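Local coordinates for protein 4-phosphoerythronate dehydrogenase (Lactobacillus jensenii, PDB 4PRK) that probably acts as an NAD-dependent D-lactate dehydrogenase, interconverting pyruvate and D-lactate by hydride transfer to and from a nicotinamide cofactor, at residues Glu32-Ala36 and Glu37-Gln41; Ile73-Ile77 and Val78-Thr82; Ile310-Arg313 and Asp314-Leu318; Lys63-Asp67 and Tyr68-Ser72. All blocks are in the same frame, centred on the assembly; numbering follows the deposited sequence.

Contact 1: Glu32-Ala36 and Glu37-Gln41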
loop_
_atom_site.group_PDB
_atom_site.type_symbol
_atom_site.label_atom_id
_atom_site.label_comp_id
_atom_site.label_asym_id
_atom_site.label_seq_id
_atom_site.Cartn_x
_atom_site.Cartn_y
_atom_site.Cartn_z
ATOM N N GLU A 32 -13.503 -0.177 42.301
ATOM C CA GLU A 32 -12.668 -1.322 42.572
ATOM C C GLU A 32 -13.060 -2.551 41.785
ATOM O O GLU A 32 -14.187 -2.669 41.262
ATOM C CB GLU A 32 -12.643 -1.652 44.086
ATOM C CG GLU A 32 -11.408 -1.109 44.791
ATOM C CD GLU A 32 -10.177 -1.235 43.911
ATOM O OE1 GLU A 32 -9.715 -0.185 43.409
ATOM O OE2 GLU A 32 -9.722 -2.381 43.663
ATOM N N SER A 33 -12.138 -3.497 41.789
ATOM C CA SER A 33 -12.361 -4.802 41.217
ATOM C C SER A 33 -13.361 -5.591 42.048
ATOM O O SER A 33 -13.546 -5.353 43.237
ATOM C CB SER A 33 -11.046 -5.554 41.106
ATOM O OG SER A 33 -10.225 -4.956 40.130
ATOM N N LEU A 34 -14.019 -6.530 41.398
ATOM C CA LEU A 34 -15.039 -7.301 42.052
ATOM C C LEU A 34 -14.423 -8.033 43.225
ATOM O O LEU A 34 -13.339 -8.576 43.131
ATOM C CB LEU A 34 -15.627 -8.297 41.061
ATOM C CG LEU A 34 -16.583 -9.381 41.543
ATOM C CD1 LEU A 34 -17.941 -8.778 41.841
ATOM C CD2 LEU A 34 -16.699 -10.443 40.471
ATOM N N SER A 35 -15.128 -8.020 44.342
ATOM C CA SER A 35 -14.687 -8.706 45.540
ATOM C C SER A 35 -15.884 -8.964 46.429
ATOM O O SER A 35 -16.950 -8.407 46.225
ATOM C CB SER A 35 -13.612 -7.904 46.276
ATOM O OG SER A 35 -14.161 -7.056 47.262
ATOM N N ALA A 36 -15.687 -9.773 47.452
ATOM C CA ALA A 36 -16.773 -10.119 48.337
ATOM C C ALA A 36 -17.300 -8.820 48.904
ATOM O O ALA A 36 -18.482 -8.702 49.209
ATOM C CB ALA A 36 -16.277 -11.022 49.447
ATOM N N GLU A 37 -16.406 -7.853 49.055
ATOM C CA GLU A 37 -16.756 -6.534 49.548
ATOM C C GLU A 37 -17.742 -5.778 48.661
ATOM O O GLU A 37 -18.591 -5.061 49.172
ATOM C CB GLU A 37 -15.497 -5.696 49.729
ATOM C CG GLU A 37 -14.655 -6.083 50.928
ATOM C CD GLU A 37 -13.172 -6.100 50.619
ATOM O OE1 GLU A 37 -12.807 -5.803 49.467
ATOM O OE2 GLU A 37 -12.373 -6.408 51.527
ATOM N N ASN A 38 -17.600 -5.882 47.345
ATOM C CA ASN A 38 -18.492 -5.150 46.440
ATOM C C ASN A 38 -19.525 -5.932 45.617
ATOM O O ASN A 38 -20.230 -5.353 44.804
ATOM C CB ASN A 38 -17.685 -4.229 45.519
ATOM C CG ASN A 38 -16.589 -4.957 44.761
ATOM O OD1 ASN A 38 -16.749 -6.095 44.344
ATOM N ND2 ASN A 38 -15.469 -4.287 44.572
ATOM N N VAL A 39 -19.634 -7.234 45.824
ATOM C CA VAL A 39 -20.466 -8.064 44.957
ATOM C C VAL A 39 -21.957 -7.723 44.950
ATOM O O VAL A 39 -22.617 -7.860 43.932
ATOM C CB VAL A 39 -20.249 -9.558 45.209
ATOM C CG1 VAL A 39 -21.147 -10.384 44.310
ATOM C CG2 VAL A 39 -18.800 -9.905 44.943
ATOM N N ASP A 40 -22.485 -7.300 46.087
ATOM C CA ASP A 40 -23.909 -7.034 46.239
ATOM C C ASP A 40 -24.398 -5.833 45.422
ATOM O O ASP A 40 -25.588 -5.576 45.347
ATOM C CB ASP A 40 -24.277 -6.876 47.710
ATOM C CG ASP A 40 -23.866 -8.062 48.538
ATOM O OD1 ASP A 40 -23.990 -9.199 48.055
ATOM O OD2 ASP A 40 -23.414 -7.854 49.679
ATOM N N GLN A 41 -23.466 -5.069 44.874
ATOM C CA GLN A 41 -23.766 -3.984 43.924
ATOM C C GLN A 41 -24.136 -4.472 42.496
ATOM O O GLN A 41 -24.596 -3.718 41.639
ATOM C CB GLN A 41 -22.575 -3.042 43.900
ATOM C CG GLN A 41 -21.994 -2.870 45.294
ATOM C CD GLN A 41 -21.255 -1.580 45.476
ATOM O OE1 GLN A 41 -21.518 -0.591 44.783
ATOM N NE2 GLN A 41 -20.328 -1.568 46.435
#
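Asn38 holds its CG between its own backbone N and carbonyl carbon (chi1 54°), the crowded position, and this folds the carboxamide back against the main chain of Ser33 and Ser35; Leu34, extended with CG opposite its N, reaches Val39. Both residues belong to the loop that joins strand 26-30 to strand 47-50 in the five-stranded parallel sheet of the N-terminal part of the chain, whose 2-1-3-4-5 strand order is flavodoxin-like. The bend illustrates how one side-chain amide can serve two backbone groups. Asn38 ND2 donates to Ser33 O at 2.6 Å through an almost perfectly straight N-H (178°). Ser33 O lies practically in the plane of the asparagine amide, yet the donor stands above the plane of the Ser33 carbonyl. At the other branch, Ser35 N donates a hydrogen bond to Asn38 OD1 at a short 2.5 Å, approaching tilted from the amide plane. With a donor on one branch and an acceptor on the other, a half-turn of the buried amide would set like against like, so its rotation is fixed. On the apolar side, Leu34 CD1 comes up to Val39 CG2 at 3.4 Å, although that methyl is less surely placed. Val61 of helix 60-67 touches both side chains, while Phe6 at the end of strand 2-6 packs on Leu34 and Asn38. Nearer the surface, the hydroxyl of Ser35 turns to the exposed Glu37: Ser35 OG donates to Glu37 OE1 at 2.9 Å, meeting it from above the carboxylate plane.

Contact 2: Ile73-Ile77 and Val78-Thr82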
loop_
_atom_site.group_PDB
_atom_site.type_symbol
_atom_site.label_atom_id
_atom_site.label_comp_id
_atom_site.label_asym_id
_atom_site.label_seq_id
_atom_site.Cartn_x
_atom_site.Cartn_y
_atom_site.Cartn_z
ATOM N N ILE A 73 -19.144 -13.939 33.059
ATOM C CA ILE A 73 -18.109 -12.955 33.453
ATOM C C ILE A 73 -17.389 -12.387 32.192
ATOM O O ILE A 73 -16.631 -13.105 31.474
ATOM C CB ILE A 73 -17.088 -13.559 34.444
ATOM C CG1 ILE A 73 -17.782 -13.975 35.743
ATOM C CG2 ILE A 73 -15.982 -12.564 34.786
ATOM C CD1 ILE A 73 -16.940 -14.928 36.576
ATOM N N GLY A 74 -17.644 -11.103 31.934
ATOM C CA GLY A 74 -17.060 -10.403 30.784
ATOM C C GLY A 74 -15.734 -9.759 31.171
ATOM O O GLY A 74 -15.691 -8.627 31.676
ATOM N N LEU A 75 -14.660 -10.509 30.997
ATOM C CA LEU A 75 -13.315 -9.955 31.011
ATOM C C LEU A 75 -13.220 -8.892 29.949
ATOM O O LEU A 75 -13.598 -9.153 28.791
ATOM C CB LEU A 75 -12.275 -11.019 30.641
ATOM C CG LEU A 75 -11.720 -11.889 31.738
ATOM C CD1 LEU A 75 -12.438 -11.778 33.069
ATOM C CD2 LEU A 75 -11.741 -13.314 31.223
ATOM N N ARG A 76 -12.715 -7.714 30.323
ATOM C CA ARG A 76 -12.480 -6.630 29.327
ATOM C C ARG A 76 -11.086 -6.758 28.725
ATOM O O ARG A 76 -10.743 -6.071 27.735
ATOM C CB ARG A 76 -12.640 -5.238 29.956
ATOM C CG ARG A 76 -14.054 -4.962 30.481
ATOM C CD ARG A 76 -14.298 -3.466 30.627
ATOM N NE ARG A 76 -13.351 -2.726 31.492
ATOM C CZ ARG A 76 -13.337 -2.775 32.823
ATOM N NH1 ARG A 76 -12.476 -2.032 33.516
ATOM N NH2 ARG A 76 -14.187 -3.578 33.481
ATOM N N ILE A 77 -10.301 -7.634 29.355
ATOM C CA ILE A 77 -8.929 -7.896 28.981
ATOM C C ILE A 77 -8.785 -9.272 28.339
ATOM O O ILE A 77 -9.760 -10.033 28.185
ATOM C CB ILE A 77 -8.003 -7.780 30.187
ATOM C CG1 ILE A 77 -8.316 -8.851 31.212
ATOM C CG2 ILE A 77 -8.151 -6.397 30.788
ATOM C CD1 ILE A 77 -7.460 -8.705 32.452
ATOM N N VAL A 78 -7.548 -9.539 27.949
ATOM C CA VAL A 78 -7.178 -10.785 27.328
ATOM C C VAL A 78 -6.849 -11.881 28.336
ATOM O O VAL A 78 -7.286 -13.010 28.149
ATOM C CB VAL A 78 -6.006 -10.585 26.356
ATOM C CG1 VAL A 78 -4.735 -10.190 27.094
ATOM C CG2 VAL A 78 -5.797 -11.835 25.518
ATOM N N GLY A 79 -6.111 -11.557 29.396
ATOM C CA GLY A 79 -5.649 -12.569 30.334
ATOM C C GLY A 79 -6.755 -13.079 31.235
ATOM O O GLY A 79 -7.496 -12.289 31.791
ATOM N N THR A 80 -6.856 -14.400 31.385
ATOM C CA THR A 80 -7.856 -15.032 32.246
ATOM C C THR A 80 -7.249 -15.700 33.454
ATOM O O THR A 80 -7.936 -16.425 34.179
ATOM C CB THR A 80 -8.593 -16.152 31.506
ATOM O OG1 THR A 80 -7.622 -17.040 30.957
ATOM C CG2 THR A 80 -9.472 -15.591 30.396
ATOM N N ASN A 81 -5.958 -15.492 33.651
ATOM C CA ASN A 81 -5.257 -16.070 34.792
ATOM C C ASN A 81 -5.991 -15.933 36.134
ATOM O O ASN A 81 -6.053 -16.902 36.893
ATOM C CB ASN A 81 -3.870 -15.442 34.904
ATOM C CG ASN A 81 -3.937 -13.928 34.996
ATOM O OD1 ASN A 81 -4.002 -13.374 36.098
ATOM N ND2 ASN A 81 -3.976 -13.253 33.837
ATOM N N THR A 82 -6.559 -14.759 36.434
ATOM C CA THR A 82 -7.199 -14.543 37.763
ATOM C C THR A 82 -8.623 -15.127 37.873
ATOM O O THR A 82 -9.271 -14.990 38.919
ATOM C CB THR A 82 -7.270 -13.057 38.202
ATOM O OG1 THR A 82 -8.292 -12.385 37.469
ATOM C CG2 THR A 82 -5.927 -12.328 38.037
#
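Val78 follows Ile77 with its side chain turned from the preceding residues and largely open to solvent, while its carbonyl oxygen accepts a hydrogen bond from Asn97 ND2. Gly79 comes next and meets the isoleucine through its carbonyl. Ile77 CG1 sits between its own backbone N and carbonyl carbon (chi1 65°), and the branch runs alongside Gly79 O, which lies 3.6 Å from Ile77 CD1. A side chain on Gly79 would come too close to ND2 of Asn81. This turn is the exit of strand 72-75 from the five-stranded parallel sheet, the start of the connection to helix 85-90; in D-2-hydroxyacid dehydrogenases the equivalent region borders the cleft between the two domains. Behind the turn, Arg76 points the other way and forms a salt bridge with Glu12. Thr80 then sends its methyl back to the strand. This methyl, CG2, presses on the end of Leu75: Thr80 CG2 and Leu75 CD2 are 3.3 Å apart, tighter than normal carbon contact, and the two side chains cross at about a right angle. Val328, near the end of the chain, also touches Thr80, and Ile83 packs on Leu75.

Contact 3: Ile310-Arg313 and Asp314-Leu318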
loop_
_atom_site.group_PDB
_atom_site.type_symbol
_atom_site.label_atom_id
_atom_site.label_comp_id
_atom_site.label_asym_id
_atom_site.label_seq_id
_atom_site.Cartn_x
_atom_site.Cartn_y
_atom_site.Cartn_z
ATOM N N ILE A 310 -16.596 -4.652 23.184
ATOM C CA ILE A 310 -16.600 -6.064 22.823
ATOM C C ILE A 310 -17.060 -6.974 23.988
ATOM O O ILE A 310 -17.902 -7.855 23.778
ATOM C CB ILE A 310 -15.245 -6.538 22.246
ATOM C CG1 ILE A 310 -15.011 -5.838 20.870
ATOM C CG2 ILE A 310 -15.251 -8.060 22.083
ATOM C CD1 ILE A 310 -13.655 -6.093 20.221
ATOM N N SER A 311 -16.533 -6.765 25.189
ATOM C CA SER A 311 -17.030 -7.481 26.352
ATOM C C SER A 311 -18.552 -7.202 26.615
ATOM O O SER A 311 -19.382 -8.133 26.702
ATOM C CB SER A 311 -16.164 -7.121 27.554
ATOM O OG SER A 311 -16.184 -5.736 27.856
ATOM N N LEU A 312 -18.904 -5.918 26.664
ATOM C CA LEU A 312 -20.293 -5.474 26.879
ATOM C C LEU A 312 -21.251 -6.247 25.945
ATOM O O LEU A 312 -22.261 -6.773 26.399
ATOM C CB LEU A 312 -20.409 -3.924 26.607
ATOM C CG LEU A 312 -21.810 -3.261 26.683
ATOM C CD1 LEU A 312 -22.370 -3.459 28.092
ATOM C CD2 LEU A 312 -21.869 -1.774 26.302
ATOM N N ARG A 313 -20.903 -6.278 24.651
ATOM C CA ARG A 313 -21.670 -6.926 23.605
ATOM C C ARG A 313 -21.818 -8.439 23.846
ATOM O O ARG A 313 -22.931 -8.949 23.798
ATOM C CB ARG A 313 -21.067 -6.646 22.212
ATOM C CG ARG A 313 -22.079 -6.749 21.080
ATOM C CD ARG A 313 -21.681 -7.764 20.004
ATOM N NE ARG A 313 -21.630 -9.124 20.557
ATOM C CZ ARG A 313 -22.459 -10.136 20.280
ATOM N NH1 ARG A 313 -23.438 -10.010 19.402
ATOM N NH2 ARG A 313 -22.279 -11.304 20.884
ATOM N N ASP A 314 -20.733 -9.162 24.111
ATOM C CA ASP A 314 -20.872 -10.589 24.488
ATOM C C ASP A 314 -21.649 -10.720 25.786
ATOM O O ASP A 314 -22.385 -11.675 25.950
ATOM C CB ASP A 314 -19.525 -11.311 24.689
ATOM C CG ASP A 314 -18.911 -11.812 23.381
ATOM O OD1 ASP A 314 -19.513 -11.621 22.300
ATOM O OD2 ASP A 314 -17.808 -12.406 23.440
ATOM N N THR A 315 -21.465 -9.769 26.709
ATOM C CA THR A 315 -22.073 -9.860 28.024
ATOM C C THR A 315 -23.585 -9.702 27.944
ATOM O O THR A 315 -24.304 -10.509 28.533
ATOM C CB THR A 315 -21.423 -8.873 28.985
ATOM O OG1 THR A 315 -20.047 -9.236 29.083
ATOM C CG2 THR A 315 -22.081 -8.922 30.399
ATOM N N ILE A 316 -24.045 -8.686 27.194
ATOM C CA ILE A 316 -25.475 -8.504 26.874
ATOM C C ILE A 316 -26.080 -9.742 26.164
ATOM O O ILE A 316 -27.225 -10.148 26.456
ATOM C CB ILE A 316 -25.727 -7.220 26.012
ATOM C CG1 ILE A 316 -25.505 -5.967 26.876
ATOM C CG2 ILE A 316 -27.132 -7.214 25.376
ATOM C CD1 ILE A 316 -25.939 -4.654 26.259
ATOM N N ALA A 317 -25.321 -10.322 25.230
ATOM C CA ALA A 317 -25.829 -11.428 24.430
ATOM C C ALA A 317 -26.162 -12.629 25.327
ATOM O O ALA A 317 -27.254 -13.204 25.232
ATOM C CB ALA A 317 -24.825 -11.801 23.342
ATOM N N LEU A 318 -25.229 -12.961 26.221
ATOM C CA LEU A 318 -25.333 -14.135 27.121
ATOM C C LEU A 318 -26.418 -13.918 28.177
ATOM O O LEU A 318 -27.103 -14.849 28.577
ATOM C CB LEU A 318 -23.966 -14.429 27.797
ATOM C CG LEU A 318 -22.861 -14.941 26.857
ATOM C CD1 LEU A 318 -21.465 -14.951 27.510
ATOM C CD2 LEU A 318 -23.279 -16.318 26.329
#
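Arg313 and Asp314 meet with their flat groups almost perpendicular, the guanidinium and carboxylate planes standing 83° apart. The arginine bends at chi2 and chi3, which carries its end forward, toward the next turn, until NH2 donates to Asp314 OD1 at 3.1 Å (160°). The carboxylate is used on its anti side, and the oxygen lies near the guanidinium plane. Ala317 CB also touches the group, 3.6 Å from Arg313 NH2, whereas the buried NE has no polar partner. The ion pair, between chain neighbours, is part of a larger network: NH2 also bonds to Arg323 O, and the aspartate oxygens accept from the backbone N of His325 and Phe326. A methionine in place of Arg313 would probably leave Arg323 O without this donor and Asp314 without its opposite charge, with only the main-chain bonds to steady the carboxylate. Leu312 and Ile316 instead lie side by side and point the same way, CD1 to CD1 4.2 Å apart, and the leucine packs on Phe23 of helix 10-23. Thr315 grips Ser311 O twice: its N donates nearly along the C=O axis at 2.6 Å, and its OG1 comes from above the carbonyl plane at 2.7 Å. The pairs Leu312-Ile316, Ser311-Thr315 and Arg313-Ala317 follow the i-to-i+4 ladder of an alpha helix, here helix 301-319, laid on strand 47-50 of the flavodoxin-like sheet.

Contact 4: Lys63-Asp67 and Tyr68-Ser72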
loop_
_atom_site.group_PDB
_atom_site.type_symbol
_atom_site.label_atom_id
_atom_site.label_comp_id
_atom_site.label_asym_id
_atom_site.label_seq_id
_atom_site.Cartn_x
_atom_site.Cartn_y
_atom_site.Cartn_z
ATOM N N LYS A 63 -20.918 -17.607 43.891
ATOM C CA LYS A 63 -22.245 -18.052 44.335
ATOM C C LYS A 63 -23.222 -16.910 44.171
ATOM O O LYS A 63 -24.315 -17.088 43.629
ATOM C CB LYS A 63 -22.261 -18.536 45.801
ATOM C CG LYS A 63 -23.672 -18.870 46.315
ATOM C CD LYS A 63 -23.701 -19.554 47.679
ATOM C CE LYS A 63 -23.114 -20.957 47.601
ATOM N NZ LYS A 63 -23.438 -21.807 48.780
ATOM N N LYS A 64 -22.806 -15.733 44.624
ATOM C CA LYS A 64 -23.670 -14.556 44.621
ATOM C C LYS A 64 -23.991 -13.949 43.234
ATOM O O LYS A 64 -25.100 -13.442 43.038
ATOM C CB LYS A 64 -23.099 -13.513 45.568
ATOM C CG LYS A 64 -23.218 -13.968 47.007
ATOM C CD LYS A 64 -22.461 -13.052 47.939
ATOM C CE LYS A 64 -23.368 -12.537 49.046
ATOM N NZ LYS A 64 -22.814 -11.284 49.611
ATOM N N LEU A 65 -23.050 -13.995 42.279
ATOM C CA LEU A 65 -23.367 -13.618 40.878
ATOM C C LEU A 65 -24.433 -14.550 40.314
ATOM O O LEU A 65 -25.423 -14.107 39.711
ATOM C CB LEU A 65 -22.144 -13.696 39.970
ATOM C CG LEU A 65 -20.962 -12.818 40.354
ATOM C CD1 LEU A 65 -19.787 -13.152 39.447
ATOM C CD2 LEU A 65 -21.335 -11.338 40.302
ATOM N N ALA A 66 -24.204 -15.849 40.512
ATOM C CA ALA A 66 -25.175 -16.880 40.169
ATOM C C ALA A 66 -26.502 -16.646 40.881
ATOM O O ALA A 66 -27.542 -16.722 40.258
ATOM C CB ALA A 66 -24.632 -18.250 40.513
ATOM N N ASP A 67 -26.457 -16.340 42.173
ATOM C CA ASP A 67 -27.669 -15.943 42.910
ATOM C C ASP A 67 -28.378 -14.729 42.269
ATOM O O ASP A 67 -29.609 -14.682 42.257
ATOM C CB ASP A 67 -27.364 -15.630 44.396
ATOM C CG ASP A 67 -27.494 -16.849 45.321
ATOM O OD1 ASP A 67 -27.219 -18.000 44.901
ATOM O OD2 ASP A 67 -27.857 -16.630 46.497
ATOM N N TYR A 68 -27.619 -13.761 41.736
ATOM C CA TYR A 68 -28.230 -12.564 41.124
ATOM C C TYR A 68 -28.618 -12.741 39.654
ATOM O O TYR A 68 -28.890 -11.771 38.975
ATOM C CB TYR A 68 -27.327 -11.343 41.289
ATOM C CG TYR A 68 -27.008 -10.991 42.728
ATOM C CD1 TYR A 68 -28.005 -10.976 43.714
ATOM C CD2 TYR A 68 -25.717 -10.645 43.098
ATOM C CE1 TYR A 68 -27.704 -10.648 45.024
ATOM C CE2 TYR A 68 -25.411 -10.320 44.399
ATOM C CZ TYR A 68 -26.400 -10.323 45.353
ATOM O OH TYR A 68 -26.069 -9.992 46.641
ATOM N N GLY A 69 -28.643 -13.979 39.170
ATOM C CA GLY A 69 -29.060 -14.274 37.800
ATOM C C GLY A 69 -28.012 -13.956 36.739
ATOM O O GLY A 69 -28.298 -14.076 35.531
ATOM N N ILE A 70 -26.809 -13.560 37.177
ATOM C CA ILE A 70 -25.729 -13.204 36.250
ATOM C C ILE A 70 -25.282 -14.503 35.588
ATOM O O ILE A 70 -24.962 -15.474 36.292
ATOM C CB ILE A 70 -24.507 -12.543 36.955
ATOM C CG1 ILE A 70 -24.875 -11.232 37.673
ATOM C CG2 ILE A 70 -23.406 -12.258 35.950
ATOM C CD1 ILE A 70 -25.188 -10.066 36.746
ATOM N N LYS A 71 -25.267 -14.512 34.250
ATOM C CA LYS A 71 -24.989 -15.728 33.463
ATOM C C LYS A 71 -23.563 -15.826 32.892
ATOM O O LYS A 71 -23.212 -16.868 32.312
ATOM C CB LYS A 71 -25.989 -15.855 32.310
ATOM C CG LYS A 71 -27.456 -15.807 32.725
ATOM C CD LYS A 71 -28.368 -15.698 31.517
ATOM C CE LYS A 71 -28.143 -16.826 30.522
ATOM N NZ LYS A 71 -29.243 -16.863 29.519
ATOM N N SER A 72 -22.756 -14.761 33.030
ATOM C CA SER A 72 -21.368 -14.781 32.553
ATOM C C SER A 72 -20.456 -13.809 33.305
ATOM O O SER A 72 -20.927 -13.019 34.118
ATOM C CB SER A 72 -21.309 -14.504 31.044
ATOM O OG SER A 72 -21.547 -13.131 30.745
#
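A Schellman motif ends helix 60-67, and its two defining bonds join Leu65 and Ala66 to the residues just past the helix. Ile70 N reaches back to Leu65 O at 2.9 Å, and within that loop Gly69 N donates to Ala66 O at 3.1 Å, standing well above the plane of the Ala66 carbonyl. Gly69, the C-prime residue, takes a positive phi of 77°, a backbone shape that a residue without a side chain adopts readily. The chain thereby turns off the helix and runs on into strand 72-75, as befits the helix-to-strand half of a beta-alpha-beta crossover in the parallel sheet. Tyr68 is the first residue to leave helical geometry. Its CG lies beside its own N, opposite the carbonyl carbon (chi1 -59°), and this lays the ring back along the last turn, with Lys64 O over one face, although the model is too tight there for the spacing to be trusted. Tyr68 CE2 comes within 4.1 Å of Lys64 CB. The far ends of both side chains converge on Asp40 of the preceding loop, where Tyr68 OH hydrogen-bonds and Lys64 NZ forms a salt bridge with the same oxygen, OD1. Replacing Tyr68 by a leucine would probably leave Asp40 with the lysine but without its phenol partner, and remove the ring that packs on Lys64 CB. On the inner side, Leu65 and Ile70 close the motif with an apolar contact shared with Val42: Leu65 CB meets Ile70 CB at 4.0 Å.

Overall arrangement
All four contacts lie in the flavodoxin-like domain around one five-stranded parallel sheet. Along the chain the order is contact 1, contact 4, contact 2 and, more than two hundred residues on, contact 3. Contacts 1 and 4, with centres about 13 Å apart, touch through Asp40, which links the loop after strand 26-30 to helix 60-67. Contact 4 leads into strand 72-75, from which contact 2 leaves. Helix 301-319 of contact 3 packs on both: Ser311 meets Arg76, and Leu318 lies on Ser72. A late helix thus completes the N-terminal domain, consistent with relatives in which the chain crosses twice between the domains.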